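PDB 6O59: germination protein from Bacillus megaterium, which serves as the A subunit of the spore germinant receptor GerK3, represented here by its N-terminal domain, and probably takes part in triggering spore germination. Local coordinates for residues M174-R178 / L205-I210; E200-R204 / P230-I234; D75-L79 / L112-I117; G90-D96 / R119-S124. One frame throughout, in Å; residues are numbered along the deposited sequence.

Contact 1 (M174-R178 / L205-I210); sequences MKIGR and LKNIDI
Ile176 fits its two branches against different parts of the segment 205-210. With CG1 placed between the backbone N and the carbonyl carbon (chi1 65°), the CD1 methyl reaches forward to Ile208, in the link between two helices, and to Ile210, the first residue of the next. It packs 3.7 Å from Ile208 CG2, where the two side chains run side by side, and equally near Ile210 CB, whose side chain crosses it at about a right angle. The CG2 branch instead rests near the last turn of the helix, 3.4 Å from Leu205 O.

Lys206 starts out away from the strand but folds back at chi2 (68°) and again at chi3. Its NZ thereby donates to Lys175 O at 2.8 Å, approaching from above the carbonyl plane. The methylene CD of the same chain lies 4.0 Å from Met174 CE. Farther along, Arg178 NE forms a salt bridge with Asp209 OD2 at 2.9 Å. It meets the oxygen from above the carboxylate, and the guanidinium and carboxylate planes are 56° apart. Between these polar ends a water accepts from Gly177 N and donates to both Lys206 O and Ile208 O.

Strand 169-176 is an outermost strand of its sheet within this chain, bonded through Met174 and Ile176 to strand 182-189. Leu205, near the end of helix 195-206, touches Leu186 of that neighbour, and Asp209 is the N-cap residue of helix 210-215.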
# COMPACT_ATOMS: atom_id res chain seq x y z
N MET A 174 9.88 6.56 -6.51
CA MET A 174 11.02 6.93 -7.35
C MET A 174 11.72 8.18 -6.79
O MET A 174 11.22 8.83 -5.87
CB MET A 174 10.63 7.10 -8.85
CG MET A 174 9.60 8.18 -9.13
SD MET A 174 8.67 7.88 -10.65
CE MET A 174 9.95 8.25 -11.94
N LYS A 175 12.92 8.45 -7.31
CA LYS A 175 13.77 9.57 -6.93
C LYS A 175 13.95 10.44 -8.16
O LYS A 175 14.63 10.05 -9.10
CB LYS A 175 15.12 9.10 -6.35
CG LYS A 175 15.00 8.67 -4.90
CD LYS A 175 16.29 8.14 -4.33
CE LYS A 175 16.10 7.30 -3.07
NZ LYS A 175 15.87 8.12 -1.84
N ILE A 176 13.25 11.57 -8.18
CA ILE A 176 13.31 12.51 -9.29
C ILE A 176 14.03 13.76 -8.82
O ILE A 176 14.07 14.03 -7.62
CB ILE A 176 11.90 12.82 -9.86
CG1 ILE A 176 11.01 13.54 -8.84
CG2 ILE A 176 11.23 11.53 -10.37
CD1 ILE A 176 10.04 14.48 -9.41
N GLY A 177 14.59 14.52 -9.74
CA GLY A 177 15.28 15.75 -9.42
C GLY A 177 16.37 16.07 -10.42
O GLY A 177 17.08 15.16 -10.89
N ARG A 178 16.51 17.38 -10.73
CA ARG A 178 17.51 17.86 -11.67
C ARG A 178 18.90 17.88 -11.01
O ARG A 178 19.78 17.12 -11.45
CB ARG A 178 17.13 19.24 -12.24
CG ARG A 178 17.99 19.62 -13.44
CD ARG A 178 17.53 20.88 -14.16
NE ARG A 178 17.52 22.05 -13.29
CZ ARG A 178 18.55 22.87 -13.10
NH1 ARG A 178 19.71 22.66 -13.71
NH2 ARG A 178 18.42 23.91 -12.29
N LEU A 205 8.24 12.37 -15.61
CA LEU A 205 8.59 12.55 -14.20
C LEU A 205 10.06 12.31 -13.95
O LEU A 205 10.72 13.13 -13.32
CB LEU A 205 7.76 11.62 -13.32
CG LEU A 205 6.49 12.19 -12.75
CD1 LEU A 205 5.93 11.26 -11.72
CD2 LEU A 205 6.73 13.55 -12.09
N LYS A 206 10.58 11.20 -14.48
CA LYS A 206 11.97 10.79 -14.35
C LYS A 206 12.96 11.91 -14.74
O LYS A 206 14.02 12.03 -14.12
CB LYS A 206 12.21 9.52 -15.21
CG LYS A 206 13.54 8.79 -14.94
CD LYS A 206 13.61 8.11 -13.55
CE LYS A 206 14.58 8.80 -12.62
NZ LYS A 206 14.48 8.27 -11.23
N ASN A 207 12.59 12.76 -15.72
CA ASN A 207 13.44 13.85 -16.21
C ASN A 207 12.86 15.26 -15.91
O ASN A 207 13.40 16.25 -16.42
CB ASN A 207 13.68 13.69 -17.71
CG ASN A 207 14.05 12.30 -18.14
OD1 ASN A 207 13.22 11.54 -18.66
ND2 ASN A 207 15.31 11.93 -17.94
N ILE A 208 11.80 15.35 -15.09
CA ILE A 208 11.17 16.64 -14.76
C ILE A 208 12.03 17.45 -13.78
O ILE A 208 12.75 16.87 -12.94
CB ILE A 208 9.71 16.44 -14.21
CG1 ILE A 208 8.83 17.70 -14.46
CG2 ILE A 208 9.67 16.02 -12.72
CD1 ILE A 208 7.30 17.54 -14.16
N ASP A 209 11.96 18.78 -13.89
CA ASP A 209 12.57 19.72 -12.95
C ASP A 209 11.42 20.15 -12.05
O ASP A 209 10.78 21.19 -12.26
CB ASP A 209 13.27 20.89 -13.65
CG ASP A 209 14.05 21.83 -12.74
OD1 ASP A 209 13.98 21.66 -11.50
OD2 ASP A 209 14.73 22.74 -13.27
N ILE A 210 11.10 19.28 -11.10
CA ILE A 210 9.99 19.41 -10.16
C ILE A 210 10.02 20.72 -9.38
O ILE A 210 8.97 21.28 -9.11
CB ILE A 210 9.94 18.16 -9.23
CG1 ILE A 210 8.58 18.05 -8.47
CG2 ILE A 210 11.14 18.06 -8.29
CD1 ILE A 210 7.35 18.08 -9.33
O HOH W 1 14.16 14.25 -12.56

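Contact 2 (E200-R204 / P230-I234); sequences EIRKR and PFPTI
The cis-proline step Phe231-Pro232, in the loop leading to strand 235-237, leans on helix 195-206 through Glu200, Ile201 and Arg204. Phe231 brings one side of its ring, CD1, CE1 and CZ, to this row of helix residues, with CG anti to the backbone N (chi1 171°). Ring atom CE1 comes within 3.8 Å of Glu200 CB, and CZ lies 4.0 Å from Ile201 CG1. At the other end, CD1 sits over the centre of one face of the Arg204 guanidinium, 3.7 Å from Arg204 CZ, with the two planes steeply inclined at 69°.

Arg204 is held in that position by its own helix: NH1 makes a salt bridge to Glu200 OE1 at 2.9 Å, one turn back, and Lys203 NZ joins the same carboxylate oxygen at longer range. The aliphatic part of Arg204 also contributes, its CG passing 3.4 Å from Phe231 O. The peptide before Pro232 is cis, and the proline ring lies against its neighbour's, Pro232 CB being over the centre of the phenyl face. From there Pro232 CG packs on Ile201 CG1 at 3.8 Å. Ile201 and Pro232 both also touch Ala265 of strand 262-265.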
# COMPACT_ATOMS: atom_id res chain seq x y z
N GLU A 200 3.80 7.39 -20.21
CA GLU A 200 4.20 8.74 -20.61
C GLU A 200 4.41 9.66 -19.42
O GLU A 200 5.39 10.41 -19.42
CB GLU A 200 3.20 9.36 -21.59
CG GLU A 200 3.40 8.91 -23.03
CD GLU A 200 4.82 8.92 -23.58
OE1 GLU A 200 5.53 9.94 -23.40
OE2 GLU A 200 5.22 7.89 -24.18
N ILE A 201 3.53 9.61 -18.42
CA ILE A 201 3.65 10.47 -17.24
C ILE A 201 4.91 10.06 -16.42
O ILE A 201 5.66 10.94 -15.99
CB ILE A 201 2.34 10.47 -16.41
CG1 ILE A 201 1.25 11.28 -17.17
CG2 ILE A 201 2.59 11.00 -14.98
CD1 ILE A 201 -0.13 11.22 -16.65
N ARG A 202 5.14 8.74 -16.26
CA ARG A 202 6.29 8.18 -15.54
C ARG A 202 7.60 8.62 -16.20
O ARG A 202 8.50 9.08 -15.50
CB ARG A 202 6.17 6.64 -15.50
CG ARG A 202 7.28 5.92 -14.74
CD ARG A 202 7.28 4.44 -15.07
NE ARG A 202 6.05 3.78 -14.60
CZ ARG A 202 5.44 2.78 -15.23
NH1 ARG A 202 4.33 2.26 -14.74
NH2 ARG A 202 5.94 2.30 -16.36
N LYS A 203 7.69 8.51 -17.55
CA LYS A 203 8.82 8.91 -18.39
C LYS A 203 9.13 10.40 -18.18
O LYS A 203 10.29 10.73 -17.93
CB LYS A 203 8.49 8.61 -19.87
CG LYS A 203 9.46 9.16 -20.92
CD LYS A 203 8.84 9.08 -22.32
CE LYS A 203 9.49 10.03 -23.29
NZ LYS A 203 8.82 9.99 -24.62
N ARG A 204 8.12 11.28 -18.22
CA ARG A 204 8.27 12.73 -18.03
C ARG A 204 8.78 13.05 -16.63
O ARG A 204 9.64 13.92 -16.49
CB ARG A 204 6.95 13.49 -18.28
CG ARG A 204 6.48 13.50 -19.73
CD ARG A 204 7.46 14.14 -20.69
NE ARG A 204 6.80 14.69 -21.88
CZ ARG A 204 6.42 13.96 -22.93
NH1 ARG A 204 6.59 12.64 -22.94
NH2 ARG A 204 5.85 14.55 -23.98
N PRO A 230 4.84 22.20 -19.92
CA PRO A 230 4.98 20.99 -20.75
C PRO A 230 4.12 19.84 -20.20
O PRO A 230 3.69 19.89 -19.04
CB PRO A 230 6.48 20.67 -20.65
CG PRO A 230 6.88 21.20 -19.31
CD PRO A 230 6.04 22.44 -19.09
N PHE A 231 3.88 18.83 -21.04
CA PHE A 231 3.11 17.65 -20.68
C PHE A 231 3.78 16.86 -19.52
O PHE A 231 4.98 16.59 -19.57
CB PHE A 231 2.91 16.73 -21.91
CG PHE A 231 2.31 15.38 -21.58
CD1 PHE A 231 3.13 14.29 -21.27
CD2 PHE A 231 0.93 15.21 -21.51
CE1 PHE A 231 2.57 13.06 -20.92
CE2 PHE A 231 0.38 13.98 -21.15
CZ PHE A 231 1.20 12.91 -20.86
N PRO A 232 3.00 16.43 -18.51
CA PRO A 232 1.57 16.68 -18.31
C PRO A 232 1.33 17.88 -17.39
O PRO A 232 2.11 18.12 -16.47
CB PRO A 232 1.09 15.38 -17.67
CG PRO A 232 2.32 14.87 -16.87
CD PRO A 232 3.54 15.60 -17.41
N THR A 233 0.24 18.63 -17.63
CA THR A 233 -0.17 19.72 -16.75
C THR A 233 -0.59 19.07 -15.45
O THR A 233 -1.12 17.96 -15.48
CB THR A 233 -1.29 20.54 -17.36
OG1 THR A 233 -2.41 19.70 -17.67
CG2 THR A 233 -0.83 21.30 -18.56
N ILE A 234 -0.31 19.72 -14.32
CA ILE A 234 -0.64 19.11 -13.03
C ILE A 234 -1.61 20.00 -12.24
O ILE A 234 -1.61 21.24 -12.38
CB ILE A 234 0.62 18.73 -12.18
CG1 ILE A 234 1.51 19.96 -11.89
CG2 ILE A 234 1.43 17.61 -12.85
CD1 ILE A 234 2.63 19.76 -10.84

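Contact 3 (D75-L79 / L112-I117)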
# COMPACT_ATOMS: atom_id res chain seq x y z
N ASP A 75 3.43 -26.97 12.38
CA ASP A 75 3.12 -27.46 11.04
C ASP A 75 1.63 -27.61 10.75
O ASP A 75 1.20 -27.12 9.70
CB ASP A 75 3.85 -28.76 10.70
CG ASP A 75 4.84 -28.60 9.56
OD1 ASP A 75 6.05 -28.78 9.80
OD2 ASP A 75 4.40 -28.28 8.43
N GLN A 76 0.87 -28.30 11.61
CA GLN A 76 -0.54 -28.57 11.32
C GLN A 76 -1.49 -27.62 12.06
O GLN A 76 -2.38 -27.06 11.42
CB GLN A 76 -0.93 -30.04 11.61
CG GLN A 76 0.23 -31.01 11.94
CD GLN A 76 1.19 -31.34 10.81
OE1 GLN A 76 0.95 -31.05 9.63
NE2 GLN A 76 2.31 -31.95 11.16
N ASN A 77 -1.32 -27.44 13.39
CA ASN A 77 -2.20 -26.58 14.18
C ASN A 77 -1.61 -25.17 14.46
O ASN A 77 -2.27 -24.36 15.11
CB ASN A 77 -2.55 -27.27 15.51
N ALA A 78 -0.40 -24.87 13.93
CA ALA A 78 0.34 -23.61 14.14
C ALA A 78 -0.54 -22.37 14.07
O ALA A 78 -0.54 -21.59 15.03
CB ALA A 78 1.48 -23.49 13.13
N LEU A 79 -1.31 -22.19 12.99
CA LEU A 79 -2.17 -21.02 12.78
C LEU A 79 -3.28 -20.91 13.83
O LEU A 79 -3.49 -19.83 14.38
CB LEU A 79 -2.77 -21.06 11.36
CG LEU A 79 -3.33 -19.77 10.79
CD1 LEU A 79 -2.22 -18.78 10.50
CD2 LEU A 79 -4.11 -20.05 9.53
N LEU A 112 -1.56 -13.10 8.50
CA LEU A 112 -0.56 -14.02 9.02
C LEU A 112 -0.57 -15.26 8.10
O LEU A 112 -1.58 -15.95 8.00
CB LEU A 112 -0.78 -14.37 10.50
CG LEU A 112 0.11 -15.51 11.04
CD1 LEU A 112 1.56 -15.10 11.11
CD2 LEU A 112 -0.38 -16.00 12.37
N ILE A 113 0.54 -15.47 7.39
CA ILE A 113 0.69 -16.56 6.44
C ILE A 113 1.77 -17.53 6.96
O ILE A 113 2.85 -17.08 7.34
CB ILE A 113 0.99 -16.01 5.01
CG1 ILE A 113 0.04 -14.81 4.67
CG2 ILE A 113 0.93 -17.13 3.95
CD1 ILE A 113 0.08 -14.26 3.25
N VAL A 114 1.46 -18.84 7.00
CA VAL A 114 2.36 -19.88 7.49
C VAL A 114 2.72 -20.86 6.33
O VAL A 114 1.86 -21.21 5.52
CB VAL A 114 1.77 -20.59 8.75
CG1 VAL A 114 2.72 -21.64 9.30
CG2 VAL A 114 1.41 -19.57 9.84
N ASP A 115 4.01 -21.27 6.29
CA ASP A 115 4.75 -22.08 5.32
C ASP A 115 3.94 -23.01 4.46
O ASP A 115 4.20 -23.06 3.26
CB ASP A 115 5.87 -22.90 5.97
CG ASP A 115 7.07 -23.22 5.06
OD1 ASP A 115 6.97 -22.99 3.82
OD2 ASP A 115 8.11 -23.71 5.59
N GLY A 116 3.02 -23.79 5.05
CA GLY A 116 2.23 -24.72 4.26
C GLY A 116 0.80 -24.90 4.70
O GLY A 116 0.26 -26.01 4.56
N ILE A 117 0.19 -23.85 5.25
CA ILE A 117 -1.17 -24.04 5.80
C ILE A 117 -2.25 -23.81 4.74
O ILE A 117 -3.23 -24.55 4.79
CB ILE A 117 -1.38 -23.21 7.07
CG1 ILE A 117 -1.15 -24.08 8.31
CG2 ILE A 117 -2.76 -22.62 7.08
CD1 ILE A 117 0.07 -23.71 9.10
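Leu79 and Ile117 meet across the start of helix 78-86 and the turn that follows strand 110-114. The CB of Leu79 heads toward the strand and its CG stands anti to the backbone N (chi1 -162°), which carries the branch point in between the residues opposite. Neither CB nor CG makes a close approach to 112-117; the two methyls do the touching. CD1 reaches the strand itself, 3.8 Å from Val114 CG2 and the same distance from Leu112 CD2. Leu79 runs antiparallel to both of these side chains, overlapping them at their methyls. The other tip, CD2, turns to the loop and packs 3.8 Å from Ile117 CG2.

Ile117 divides its surface in a similar way. While its CG2 faces the leucine, its CD1 spans from the chain before the helix, 3.6 Å from Asp75 O, to the first helical residue, 4.3 Å from Ala78 CB. Ala78 CB in turn looks toward Val114 CG1 at 4.4 Å. The turn bearing Ile117 is tied by a backbone bond from Ile117 N to Val114 O.

Leu40 of strand 40-47 touches both Ala78 and Val114, and Leu121 of strand 120-124 touches Leu79, so the helix start sits on one face of the antiparallel sheet. No hydrogen bond or salt bridge spans the two segments. Their association rests mainly on apolar packing, buried at Leu79, Leu112 and Val114 and partly open at Ile117, rather than on directional bonds.

Contact 4 (G90-D96 / R119-S124); sequences GNVSFAD and RVLSVS
Ala95 and Val120 are joined by two short and nearly straight backbone bonds. Val120 N donates to Ala95 O at 2.7 Å with an angle of 177° at the hydrogen, and Ala95 N returns a bond of the same length to Val120 O. Two residues on, Ser93 N gives its hydrogen to Ser122 O at 2.8 Å, while Ser122 N donates to Ser93 O at 2.9 Å. A third pair links Asn91 with Ser124, Ser124 N lying 3.0 Å from Asn91 O.

This is a regular antiparallel ladder in which Asn91, Ser93 and Ala95 form hydrogen-bonded pairs and Val92 and Phe94 the non-hydrogen-bonded ones, with strand 91-95 an outermost strand, within this chain, of a five-stranded sheet ordered 27-34, 40-47, 110-114, 120-124, 91-95. The strands run at 149° to each other.

On the face bearing Val92, Phe94, Leu121 and Val123, apolar groups pack together. Val92 CG1 reaches Leu121 CG at 4.0 Å, the two side chains crossing at about a right angle, and Val92 CG2 leans on Val123 CB. With Phe94 CG anti to its own carbonyl carbon (chi1 -72°), the ring leans toward the neighbouring strand and brings CE1 to 3.8 Å from Leu121 CB. Helix 78-86 lies on this face, Ile86 touching both valines. On the other face Ser93 OG sits 3.6 Å from Ser122 CB, whereas the hydroxyl of Ser122 is hydrogen-bonded to Ser104 of helix 98-106.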
# COMPACT_ATOMS: atom_id res chain seq x y z
N GLY A 90 -6.85 -8.49 18.92
CA GLY A 90 -7.64 -7.98 17.80
C GLY A 90 -8.67 -8.99 17.33
O GLY A 90 -8.64 -10.16 17.75
N ASN A 91 -9.59 -8.55 16.46
CA ASN A 91 -10.67 -9.37 15.94
C ASN A 91 -10.17 -10.22 14.78
O ASN A 91 -9.78 -9.69 13.72
CB ASN A 91 -11.84 -8.49 15.55
CG ASN A 91 -12.39 -7.76 16.75
OD1 ASN A 91 -12.24 -8.22 17.90
ND2 ASN A 91 -13.01 -6.61 16.52
N VAL A 92 -10.13 -11.55 15.03
CA VAL A 92 -9.56 -12.53 14.12
C VAL A 92 -10.59 -13.14 13.20
O VAL A 92 -11.68 -13.54 13.61
CB VAL A 92 -8.78 -13.59 14.92
CG1 VAL A 92 -8.54 -14.88 14.11
CG2 VAL A 92 -7.46 -13.02 15.42
N SER A 93 -10.22 -13.23 11.93
CA SER A 93 -11.02 -13.87 10.90
C SER A 93 -10.06 -14.76 10.07
O SER A 93 -8.84 -14.71 10.29
CB SER A 93 -11.76 -12.82 10.07
OG SER A 93 -11.16 -12.66 8.79
N PHE A 94 -10.59 -15.59 9.17
CA PHE A 94 -9.74 -16.44 8.34
C PHE A 94 -10.14 -16.33 6.88
O PHE A 94 -11.34 -16.28 6.58
CB PHE A 94 -9.80 -17.90 8.81
CG PHE A 94 -9.08 -18.16 10.11
CD1 PHE A 94 -7.72 -18.43 10.13
CD2 PHE A 94 -9.77 -18.18 11.32
CE1 PHE A 94 -7.06 -18.70 11.34
CE2 PHE A 94 -9.11 -18.44 12.52
CZ PHE A 94 -7.76 -18.70 12.53
N ALA A 95 -9.15 -16.26 5.97
CA ALA A 95 -9.37 -16.17 4.52
C ALA A 95 -8.81 -17.43 3.83
O ALA A 95 -7.71 -17.86 4.19
CB ALA A 95 -8.71 -14.91 3.96
N ASP A 96 -9.56 -18.03 2.87
CA ASP A 96 -9.15 -19.26 2.16
C ASP A 96 -9.28 -19.13 0.61
O ASP A 96 -9.25 -20.13 -0.12
CB ASP A 96 -9.94 -20.48 2.67
CG ASP A 96 -11.41 -20.51 2.31
OD1 ASP A 96 -12.02 -19.41 2.20
OD2 ASP A 96 -11.96 -21.62 2.16
N ARG A 119 -4.44 -21.44 4.56
CA ARG A 119 -5.53 -20.63 5.14
C ARG A 119 -4.81 -19.41 5.72
O ARG A 119 -3.74 -19.60 6.31
CB ARG A 119 -6.42 -21.39 6.14
CG ARG A 119 -7.28 -22.52 5.58
CD ARG A 119 -8.25 -23.34 6.44
NE ARG A 119 -8.93 -24.42 5.72
CZ ARG A 119 -9.73 -25.34 6.27
NH1 ARG A 119 -9.95 -25.32 7.57
NH2 ARG A 119 -10.29 -26.27 5.52
N VAL A 120 -5.34 -18.21 5.50
CA VAL A 120 -4.62 -17.01 6.01
C VAL A 120 -5.42 -16.42 7.17
O VAL A 120 -6.64 -16.39 7.07
CB VAL A 120 -4.39 -16.00 4.88
CG1 VAL A 120 -4.02 -14.63 5.39
CG2 VAL A 120 -3.34 -16.50 3.92
N LEU A 121 -4.73 -16.02 8.23
CA LEU A 121 -5.40 -15.40 9.39
C LEU A 121 -5.37 -13.88 9.24
O LEU A 121 -4.31 -13.35 8.96
CB LEU A 121 -4.67 -15.84 10.66
CG LEU A 121 -5.17 -15.20 11.94
CD1 LEU A 121 -4.67 -15.96 13.14
CD2 LEU A 121 -4.73 -13.75 12.02
N SER A 122 -6.53 -13.26 9.39
CA SER A 122 -6.70 -11.80 9.39
C SER A 122 -7.00 -11.25 10.79
O SER A 122 -7.87 -11.78 11.48
CB SER A 122 -7.83 -11.37 8.44
OG SER A 122 -7.55 -11.64 7.08
N VAL A 123 -6.32 -10.17 11.18
CA VAL A 123 -6.59 -9.56 12.47
C VAL A 123 -6.84 -8.05 12.27
O VAL A 123 -6.12 -7.40 11.52
CB VAL A 123 -5.51 -9.88 13.55
CG1 VAL A 123 -4.09 -9.59 13.07
CG2 VAL A 123 -5.80 -9.20 14.88
N SER A 124 -7.89 -7.53 12.93
CA SER A 124 -8.28 -6.13 12.88
C SER A 124 -8.03 -5.42 14.22
O SER A 124 -8.40 -5.96 15.26
CB SER A 124 -9.74 -6.01 12.49
OG SER A 124 -10.12 -4.65 12.35

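Overall arrangement
The four contacts fall into two groups on opposite sides of the chain's centre. Contacts 1 and 2 share helix 195-206, their centres about 11 Å apart, and touch where Met174 CE packs 3.9 Å from Arg202 O. Contacts 3 and 4 have centres about 13 Å apart and meet in one sheet: Leu112 N and Leu121 O probably bond at 2.8 Å, and Leu79 CD2 lies 3.7 Å from Phe94 CE1. Between the groups, centres are about 41 to 46 Å apart and nearest atoms at least about 25 Å. Each group is built on or beside its own five-stranded antiparallel sheet; with strands counted along the chain within each sheet, both have the order 1-2-4-5-3.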